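Transcriptional regulator, PadR family (Enterococcus faecalis, PDB 3HHH) probably binds DNA through a winged helix-turn-helix domain and regulates transcription. Local coordinates at residues L53-E65 against K76-L88. Residues are numbered along the deposited sequence; the frame is centred on the assembly and turned at random.
With SO4 (sulfate ion), chain E.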
ATOM      1  N   LEU B  53       2.342 -12.149  11.102  1.00 26.09           N
ATOM      2  CA  LEU B  53       1.793 -13.462  11.453  1.00 26.00           C
ATOM      3  C   LEU B  53       1.144 -13.473  12.840  1.00 26.19           C
ATOM      4  O   LEU B  53       0.101 -14.105  13.034  1.00 26.31           O
ATOM      5  CB  LEU B  53       2.873 -14.546  11.364  1.00 25.89           C
ATOM      6  CG  LEU B  53       3.280 -14.960   9.948  1.00 25.56           C
ATOM      7  CD1 LEU B  53       4.600 -15.728   9.967  1.00 24.86           C
ATOM      8  CD2 LEU B  53       2.171 -15.781   9.285  1.00 24.55           C
ATOM      9  N   LEU B  54       1.754 -12.781  13.800  1.00 26.31           N
ATOM     10  CA  LEU B  54       1.137 -12.605  15.117  1.00 26.41           C
ATOM     11  C   LEU B  54      -0.257 -11.994  14.980  1.00 26.62           C
ATOM     12  O   LEU B  54      -1.207 -12.458  15.609  1.00 26.53           O
ATOM     13  CB  LEU B  54       2.007 -11.727  16.031  1.00 26.36           C
ATOM     14  CG  LEU B  54       3.104 -12.448  16.822  1.00 26.32           C
ATOM     15  CD1 LEU B  54       4.117 -11.453  17.383  1.00 25.89           C
ATOM     16  CD2 LEU B  54       2.497 -13.294  17.937  1.00 25.57           C
ATOM     17  N   ARG B  55      -0.374 -10.966  14.145  1.00 26.99           N
ATOM     18  CA  ARG B  55      -1.642 -10.262  13.977  1.00 27.36           C
ATOM     19  C   ARG B  55      -2.691 -11.127  13.277  1.00 27.60           C
ATOM     20  O   ARG B  55      -3.860 -11.127  13.666  1.00 27.57           O
ATOM     21  CB  ARG B  55      -1.440  -8.950  13.212  1.00 27.39           C
ATOM     22  CG  ARG B  55      -2.700  -8.097  13.161  1.00 27.54           C
ATOM     23  CD  ARG B  55      -2.454  -6.715  12.582  1.00 27.71           C
ATOM     24  NE  ARG B  55      -3.714  -5.984  12.452  1.00 27.67           N
ATOM     25  CZ  ARG B  55      -4.606  -6.171  11.479  1.00 27.75           C
ATOM     26  NH1 ARG B  55      -4.391  -7.063  10.516  1.00 27.45           N
ATOM     27  NH2 ARG B  55      -5.727  -5.453  11.464  1.00 27.86           N
ATOM     28  N   LEU B  56      -2.270 -11.853  12.245  1.00 27.91           N
ATOM     29  CA  LEU B  56      -3.160 -12.770  11.532  1.00 28.29           C
ATOM     30  C   LEU B  56      -3.740 -13.812  12.482  1.00 28.70           C
ATOM     31  O   LEU B  56      -4.952 -14.055  12.491  1.00 28.84           O
ATOM     32  CB  LEU B  56      -2.415 -13.476  10.392  1.00 28.23           C
ATOM     33  CG  LEU B  56      -1.997 -12.614   9.201  1.00 28.01           C
ATOM     34  CD1 LEU B  56      -1.166 -13.444   8.241  1.00 28.03           C
ATOM     35  CD2 LEU B  56      -3.211 -12.014   8.497  1.00 27.57           C
ATOM     36  N   GLU B  57      -2.859 -14.419  13.275  1.00 29.07           N
ATOM     37  CA  GLU B  57      -3.253 -15.403  14.279  1.00 29.37           C
ATOM     38  C   GLU B  57      -4.210 -14.793  15.299  1.00 29.50           C
ATOM     39  O   GLU B  57      -5.276 -15.348  15.560  1.00 29.52           O
ATOM     40  CB  GLU B  57      -2.011 -15.964  14.979  1.00 29.44           C
ATOM     41  CG  GLU B  57      -2.312 -16.955  16.103  1.00 29.80           C
ATOM     42  CD  GLU B  57      -1.185 -17.955  16.334  1.00 30.38           C
ATOM     43  OE1 GLU B  57      -0.046 -17.701  15.874  1.00 31.04           O
ATOM     44  OE2 GLU B  57      -1.444 -19.001  16.971  1.00 30.10           O
ATOM     45  N   LYS B  58      -3.835 -13.642  15.850  1.00 29.79           N
ATOM     46  CA  LYS B  58      -4.653 -12.945  16.852  1.00 30.00           C
ATOM     47  C   LYS B  58      -6.115 -12.818  16.407  1.00 30.10           C
ATOM     48  O   LYS B  58      -7.026 -13.048  17.197  1.00 30.12           O
ATOM     49  CB  LYS B  58      -4.062 -11.559  17.153  1.00 30.04           C
ATOM     50  CG  LYS B  58      -4.771 -10.770  18.262  1.00 30.06           C
ATOM     51  CD  LYS B  58      -4.309  -9.310  18.297  1.00 30.12           C
ATOM     52  CE  LYS B  58      -5.422  -8.365  18.753  1.00 30.26           C
ATOM     53  NZ  LYS B  58      -5.827  -8.583  20.169  1.00 30.42           N
ATOM     54  N   ASN B  59      -6.326 -12.473  15.139  1.00 30.33           N
ATOM     55  CA  ASN B  59      -7.674 -12.293  14.592  1.00 30.49           C
ATOM     56  C   ASN B  59      -8.287 -13.584  14.027  1.00 30.60           C
ATOM     57  O   ASN B  59      -9.390 -13.563  13.473  1.00 30.41           O
ATOM     58  CB  ASN B  59      -7.652 -11.207  13.514  1.00 30.56           C
ATOM     59  CG  ASN B  59      -7.246  -9.850  14.060  1.00 30.64           C
ATOM     60  OD1 ASN B  59      -8.098  -9.005  14.349  1.00 30.62           O
ATOM     61  ND2 ASN B  59      -5.943  -9.635  14.214  1.00 30.54           N
ATOM     62  N   GLN B  60      -7.562 -14.695  14.166  1.00 30.84           N
ATOM     63  CA  GLN B  60      -8.033 -16.035  13.782  1.00 31.02           C
ATOM     64  C   GLN B  60      -8.310 -16.199  12.282  1.00 31.15           C
ATOM     65  O   GLN B  60      -9.144 -17.012  11.877  1.00 30.97           O
ATOM     66  CB  GLN B  60      -9.247 -16.444  14.634  1.00 31.05           C
ATOM     67  CG  GLN B  60      -8.904 -16.632  16.113  1.00 31.12           C
ATOM     68  CD  GLN B  60     -10.119 -16.589  17.023  1.00 31.09           C
ATOM     69  OE1 GLN B  60     -10.926 -15.660  16.965  1.00 31.02           O
ATOM     70  NE2 GLN B  60     -10.244 -17.590  17.883  1.00 31.00           N
ATOM     71  N   TRP B  61      -7.591 -15.434  11.462  1.00 31.42           N
ATOM     72  CA  TRP B  61      -7.640 -15.599  10.009  1.00 31.64           C
ATOM     73  C   TRP B  61      -6.719 -16.744   9.581  1.00 31.69           C
ATOM     74  O   TRP B  61      -6.940 -17.371   8.545  1.00 31.68           O
ATOM     75  CB  TRP B  61      -7.260 -14.297   9.302  1.00 31.75           C
ATOM     76  CG  TRP B  61      -8.238 -13.193   9.560  1.00 32.17           C
ATOM     77  CD1 TRP B  61      -9.596 -13.266   9.456  1.00 32.51           C
ATOM     78  CD2 TRP B  61      -7.936 -11.850   9.961  1.00 32.61           C
ATOM     79  NE1 TRP B  61     -10.161 -12.054   9.769  1.00 32.62           N
ATOM     80  CE2 TRP B  61      -9.165 -11.166  10.082  1.00 32.70           C
ATOM     81  CE3 TRP B  61      -6.749 -11.158  10.228  1.00 32.92           C
ATOM     82  CZ2 TRP B  61      -9.242  -9.822  10.464  1.00 32.83           C
ATOM     83  CZ3 TRP B  61      -6.827  -9.821  10.609  1.00 32.87           C
ATOM     84  CH2 TRP B  61      -8.065  -9.171  10.724  1.00 32.88           C
ATOM     85  N   VAL B  62      -5.691 -17.010  10.387  1.00 31.78           N
ATOM     86  CA  VAL B  62      -4.847 -18.190  10.219  1.00 31.83           C
ATOM     87  C   VAL B  62      -4.812 -19.000  11.517  1.00 31.89           C
ATOM     88  O   VAL B  62      -4.933 -18.438  12.605  1.00 32.05           O
ATOM     89  CB  VAL B  62      -3.398 -17.807   9.825  1.00 31.89           C
ATOM     90  CG1 VAL B  62      -3.387 -17.030   8.508  1.00 31.99           C
ATOM     91  CG2 VAL B  62      -2.720 -17.002  10.936  1.00 31.75           C
ATOM     92  N   ILE B  63      -4.676 -20.319  11.392  1.00 31.87           N
ATOM     93  CA  ILE B  63      -4.381 -21.186  12.529  1.00 31.83           C
ATOM     94  C   ILE B  63      -2.894 -21.509  12.500  1.00 31.80           C
ATOM     95  O   ILE B  63      -2.322 -21.704  11.429  1.00 31.81           O
ATOM     96  CB  ILE B  63      -5.161 -22.519  12.480  1.00 31.90           C
ATOM     97  CG1 ILE B  63      -6.667 -22.267  12.395  1.00 31.92           C
ATOM     98  CG2 ILE B  63      -4.841 -23.367  13.714  1.00 31.72           C
ATOM     99  CD1 ILE B  63      -7.497 -23.536  12.291  1.00 31.49           C
ATOM    100  N   ALA B  64      -2.280 -21.570  13.682  1.00 31.77           N
ATOM    101  CA  ALA B  64      -0.863 -21.897  13.823  1.00 31.70           C
ATOM    102  C   ALA B  64      -0.692 -23.190  14.618  1.00 31.68           C
ATOM    103  O   ALA B  64      -1.420 -23.444  15.580  1.00 31.73           O
ATOM    104  CB  ALA B  64      -0.129 -20.760  14.511  1.00 31.71           C
ATOM    105  N   GLU B  65       0.278 -24.001  14.214  1.00 31.59           N
ATOM    106  CA  GLU B  65       0.507 -25.291  14.855  1.00 31.60           C
ATOM    107  C   GLU B  65       1.919 -25.785  14.554  1.00 31.45           C
ATOM    108  O   GLU B  65       2.449 -25.534  13.471  1.00 31.38           O
ATOM    109  CB  GLU B  65      -0.562 -26.288  14.389  1.00 31.64           C
ATOM    110  CG  GLU B  65      -0.135 -27.742  14.315  1.00 31.81           C
ATOM    111  CD  GLU B  65      -1.227 -28.616  13.742  1.00 32.32           C
ATOM    112  OE1 GLU B  65      -1.219 -28.844  12.513  1.00 32.28           O
ATOM    113  OE2 GLU B  65      -2.106 -29.056  14.515  1.00 33.13           O
ATOM    114  N   LYS B  76       6.570 -23.440  13.564  1.00 30.77           N
ATOM    115  CA  LYS B  76       5.185 -22.991  13.645  1.00 30.58           C
ATOM    116  C   LYS B  76       4.610 -22.847  12.229  1.00 30.34           C
ATOM    117  O   LYS B  76       4.909 -21.887  11.521  1.00 30.30           O
ATOM    118  CB  LYS B  76       5.110 -21.674  14.428  1.00 30.59           C
ATOM    119  CG  LYS B  76       3.739 -21.347  14.996  1.00 30.51           C
ATOM    120  CD  LYS B  76       3.842 -20.305  16.103  1.00 30.64           C
ATOM    121  CE  LYS B  76       2.468 -19.830  16.562  1.00 30.69           C
ATOM    122  NZ  LYS B  76       2.508 -19.208  17.919  1.00 30.54           N
ATOM    123  N   PHE B  77       3.800 -23.825  11.826  1.00 30.13           N
ATOM    124  CA  PHE B  77       3.210 -23.868  10.486  1.00 29.90           C
ATOM    125  C   PHE B  77       1.815 -23.244  10.473  1.00 29.85           C
ATOM    126  O   PHE B  77       1.068 -23.369  11.447  1.00 29.89           O
ATOM    127  CB  PHE B  77       3.133 -25.312   9.981  1.00 29.80           C
ATOM    128  CG  PHE B  77       4.467 -25.893   9.604  1.00 29.60           C
ATOM    129  CD1 PHE B  77       4.953 -25.764   8.312  1.00 29.24           C
ATOM    130  CD2 PHE B  77       5.233 -26.573  10.539  1.00 29.85           C
ATOM    131  CE1 PHE B  77       6.182 -26.301   7.955  1.00 29.36           C
ATOM    132  CE2 PHE B  77       6.467 -27.115  10.192  1.00 29.95           C
ATOM    133  CZ  PHE B  77       6.942 -26.976   8.897  1.00 29.87           C
ATOM    134  N   TYR B  78       1.465 -22.597   9.361  1.00 29.73           N
ATOM    135  CA  TYR B  78       0.213 -21.840   9.250  1.00 29.72           C
ATOM    136  C   TYR B  78      -0.710 -22.352   8.146  1.00 29.57           C
ATOM    137  O   TYR B  78      -0.261 -22.939   7.164  1.00 29.56           O
ATOM    138  CB  TYR B  78       0.511 -20.360   8.986  1.00 29.77           C
ATOM    139  CG  TYR B  78       1.259 -19.666  10.097  1.00 30.12           C
ATOM    140  CD1 TYR B  78       0.579 -18.952  11.082  1.00 30.44           C
ATOM    141  CD2 TYR B  78       2.648 -19.718  10.163  1.00 30.59           C
ATOM    142  CE1 TYR B  78       1.267 -18.310  12.106  1.00 30.59           C
ATOM    143  CE2 TYR B  78       3.345 -19.079  11.183  1.00 30.90           C
ATOM    144  CZ  TYR B  78       2.650 -18.376  12.149  1.00 30.81           C
ATOM    145  OH  TYR B  78       3.345 -17.745  13.156  1.00 31.70           O
ATOM    146  N   ARG B  79      -2.006 -22.104   8.318  1.00 29.42           N
ATOM    147  CA  ARG B  79      -3.001 -22.375   7.285  1.00 29.42           C
ATOM    148  C   ARG B  79      -4.192 -21.436   7.464  1.00 29.23           C
ATOM    149  O   ARG B  79      -4.494 -21.007   8.578  1.00 29.06           O
ATOM    150  CB  ARG B  79      -3.456 -23.841   7.321  1.00 29.61           C
ATOM    151  CG  ARG B  79      -4.021 -24.308   8.662  1.00 30.26           C
ATOM    152  CD  ARG B  79      -4.236 -25.819   8.692  1.00 31.08           C
ATOM    153  NE  ARG B  79      -4.652 -26.293  10.019  1.00 32.27           N
ATOM    154  CZ  ARG B  79      -3.834 -26.731  10.983  1.00 32.52           C
ATOM    155  NH1 ARG B  79      -2.515 -26.774  10.806  1.00 32.75           N
ATOM    156  NH2 ARG B  79      -4.344 -27.133  12.146  1.00 32.37           N
ATOM    157  N   LEU B  80      -4.855 -21.110   6.360  1.00 29.09           N
ATOM    158  CA  LEU B  80      -5.980 -20.179   6.386  1.00 28.87           C
ATOM    159  C   LEU B  80      -7.221 -20.805   7.007  1.00 28.75           C
ATOM    160  O   LEU B  80      -7.544 -21.962   6.747  1.00 28.75           O
ATOM    161  CB  LEU B  80      -6.321 -19.705   4.972  1.00 28.79           C
ATOM    162  CG  LEU B  80      -5.281 -18.857   4.242  1.00 28.69           C
ATOM    163  CD1 LEU B  80      -5.891 -18.316   2.960  1.00 27.97           C
ATOM    164  CD2 LEU B  80      -4.769 -17.716   5.120  1.00 28.42           C
ATOM    165  N   THR B  81      -7.910 -20.025   7.832  1.00 28.62           N
ATOM    166  CA  THR B  81      -9.239 -20.384   8.303  1.00 28.48           C
ATOM    167  C   THR B  81     -10.234 -20.030   7.199  1.00 28.38           C
ATOM    168  O   THR B  81      -9.851 -19.487   6.163  1.00 28.42           O
ATOM    169  CB  THR B  81      -9.599 -19.611   9.583  1.00 28.52           C
ATOM    170  OG1 THR B  81      -9.533 -18.199   9.326  1.00 28.76           O
ATOM    171  CG2 THR B  81      -8.638 -19.956  10.704  1.00 27.96           C
ATOM    172  N   SER B  82     -11.508 -20.334   7.417  1.00 28.22           N
ATOM    173  CA  SER B  82     -12.554 -19.928   6.482  1.00 28.07           C
ATOM    174  C   SER B  82     -12.686 -18.404   6.444  1.00 28.06           C
ATOM    175  O   SER B  82     -12.874 -17.816   5.376  1.00 28.03           O
ATOM    176  CB  SER B  82     -13.891 -20.569   6.858  1.00 27.94           C
ATOM    177  OG  SER B  82     -13.843 -21.971   6.669  1.00 28.03           O
ATOM    178  N   SER B  83     -12.588 -17.776   7.615  1.00 28.00           N
ATOM    179  CA  SER B  83     -12.628 -16.323   7.725  1.00 27.95           C
ATOM    180  C   SER B  83     -11.413 -15.704   7.040  1.00 28.10           C
ATOM    181  O   SER B  83     -11.518 -14.650   6.417  1.00 28.25           O
ATOM    182  CB  SER B  83     -12.671 -15.896   9.195  1.00 27.92           C
ATOM    183  OG  SER B  83     -11.476 -16.255   9.870  1.00 27.81           O
ATOM    184  N   GLY B  84     -10.263 -16.363   7.164  1.00 28.15           N
ATOM    185  CA  GLY B  84      -9.049 -15.923   6.493  1.00 28.16           C
ATOM    186  C   GLY B  84      -9.207 -15.928   4.989  1.00 28.29           C
ATOM    187  O   GLY B  84      -8.953 -14.919   4.334  1.00 28.53           O
ATOM    188  N   GLU B  85      -9.634 -17.067   4.444  1.00 28.33           N
ATOM    189  CA  GLU B  85      -9.910 -17.192   3.011  1.00 28.30           C
ATOM    190  C   GLU B  85     -10.810 -16.032   2.566  1.00 28.06           C
ATOM    191  O   GLU B  85     -10.546 -15.385   1.549  1.00 28.13           O
ATOM    192  CB  GLU B  85     -10.574 -18.542   2.700  1.00 28.43           C
ATOM    193  CG  GLU B  85      -9.700 -19.792   2.981  1.00 29.41           C
ATOM    194  CD  GLU B  85      -8.778 -20.209   1.819  1.00 30.95           C
ATOM    195  OE1 GLU B  85      -8.847 -19.607   0.723  1.00 31.83           O
ATOM    196  OE2 GLU B  85      -7.978 -21.156   2.008  1.00 31.47           O
ATOM    197  N   ALA B  86     -11.850 -15.759   3.354  1.00 27.77           N
ATOM    198  CA  ALA B  86     -12.760 -14.636   3.113  1.00 27.61           C
ATOM    199  C   ALA B  86     -12.028 -13.291   3.066  1.00 27.57           C
ATOM    200  O   ALA B  86     -12.289 -12.469   2.182  1.00 27.68           O
ATOM    201  CB  ALA B  86     -13.851 -14.602   4.181  1.00 27.35           C
ATOM    202  N   GLU B  87     -11.120 -13.074   4.018  1.00 27.36           N
ATOM    203  CA  GLU B  87     -10.313 -11.852   4.074  1.00 27.19           C
ATOM    204  C   GLU B  87      -9.428 -11.714   2.830  1.00 26.98           C
ATOM    205  O   GLU B  87      -9.277 -10.620   2.288  1.00 26.95           O
ATOM    206  CB  GLU B  87      -9.447 -11.836   5.343  1.00 27.20           C
ATOM    207  CG  GLU B  87      -8.815 -10.475   5.681  1.00 27.84           C
ATOM    208  CD  GLU B  87      -9.731  -9.536   6.478  1.00 28.72           C
ATOM    209  OE1 GLU B  87     -10.929  -9.865   6.680  1.00 28.43           O
ATOM    210  OE2 GLU B  87      -9.240  -8.462   6.909  1.00 28.43           O
ATOM    211  N   LEU B  88      -8.846 -12.828   2.383  1.00 26.78           N
ATOM    212  CA  LEU B  88      -7.995 -12.834   1.191  1.00 26.44           C
ATOM    213  C   LEU B  88      -8.811 -12.495  -0.064  1.00 26.44           C
ATOM    214  O   LEU B  88      -8.403 -11.657  -0.869  1.00 26.55           O
ATOM    215  CB  LEU B  88      -7.296 -14.192   1.041  1.00 26.17           C
ATOM    216  CG  LEU B  88      -6.408 -14.417  -0.187  1.00 25.62           C
ATOM    217  CD1 LEU B  88      -5.347 -13.336  -0.312  1.00 25.27           C
ATOM    218  CD2 LEU B  88      -5.764 -15.798  -0.124  1.00 24.83           C
TER
HETATM  219  S   SO4 E 114       9.528 -20.976  13.716  1.00 88.79           S
HETATM  220  O1  SO4 E 114      10.341 -22.155  13.994  1.00 88.96           O
HETATM  221  O2  SO4 E 114       8.311 -21.003  14.528  1.00 88.55           O
HETATM  222  O3  SO4 E 114      10.310 -19.785  14.043  1.00 88.84           O
HETATM  223  O4  SO4 E 114       9.167 -20.966  12.300  1.00 88.99           O
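Leu53 and Tyr78 join helix 46-58 to the two-stranded wing of a winged helix-turn-helix domain, the fold of the PadR family. CD2 of Leu53 sits over the centre of the Tyr78 ring, 3.7 Å from the centroid and 4° off the ring normal, a CH-pi contact. CG of Tyr78 lies anti to its carbonyl carbon (chi1 -63°), which turns the ring toward the helix. Val62 CG2 and Ala64 CB approach the ring obliquely.

Strands 62-65 and 76-80 pair antiparallel, and Ile63 and Arg79 exchange two backbone hydrogen bonds. The side chains of Ile63, Glu65, Phe77 and Arg79 project from the opposite face of the hairpin to Tyr78. There Arg79 NH1 forms a salt bridge with Glu65 OE1 at 3.0 Å, meeting it from above the carboxylate plane, while CG2 of Ile63 lies over one face of the guanidinium. On the Tyr78 side, Glu57 and Lys76 arrive from opposite directions and form a long salt bridge, OE1 to NZ 3.6 Å. Lys76 N also donates to a sulfate ion.

At the other end, the Glu87 carboxylate stacks on one face of the Trp61 indole, offset toward the rim near CE2 and CZ2, their planes 23° apart. Asn59 CB lies against the opposite face, also toward the rim. Thr81 N donates to Trp61 O at 2.9 Å. Thr81 is also the N-cap of helix 82-106: its OG1 accepts from Gly84 N at 2.9 Å and from Ser83 OG at 2.8 Å.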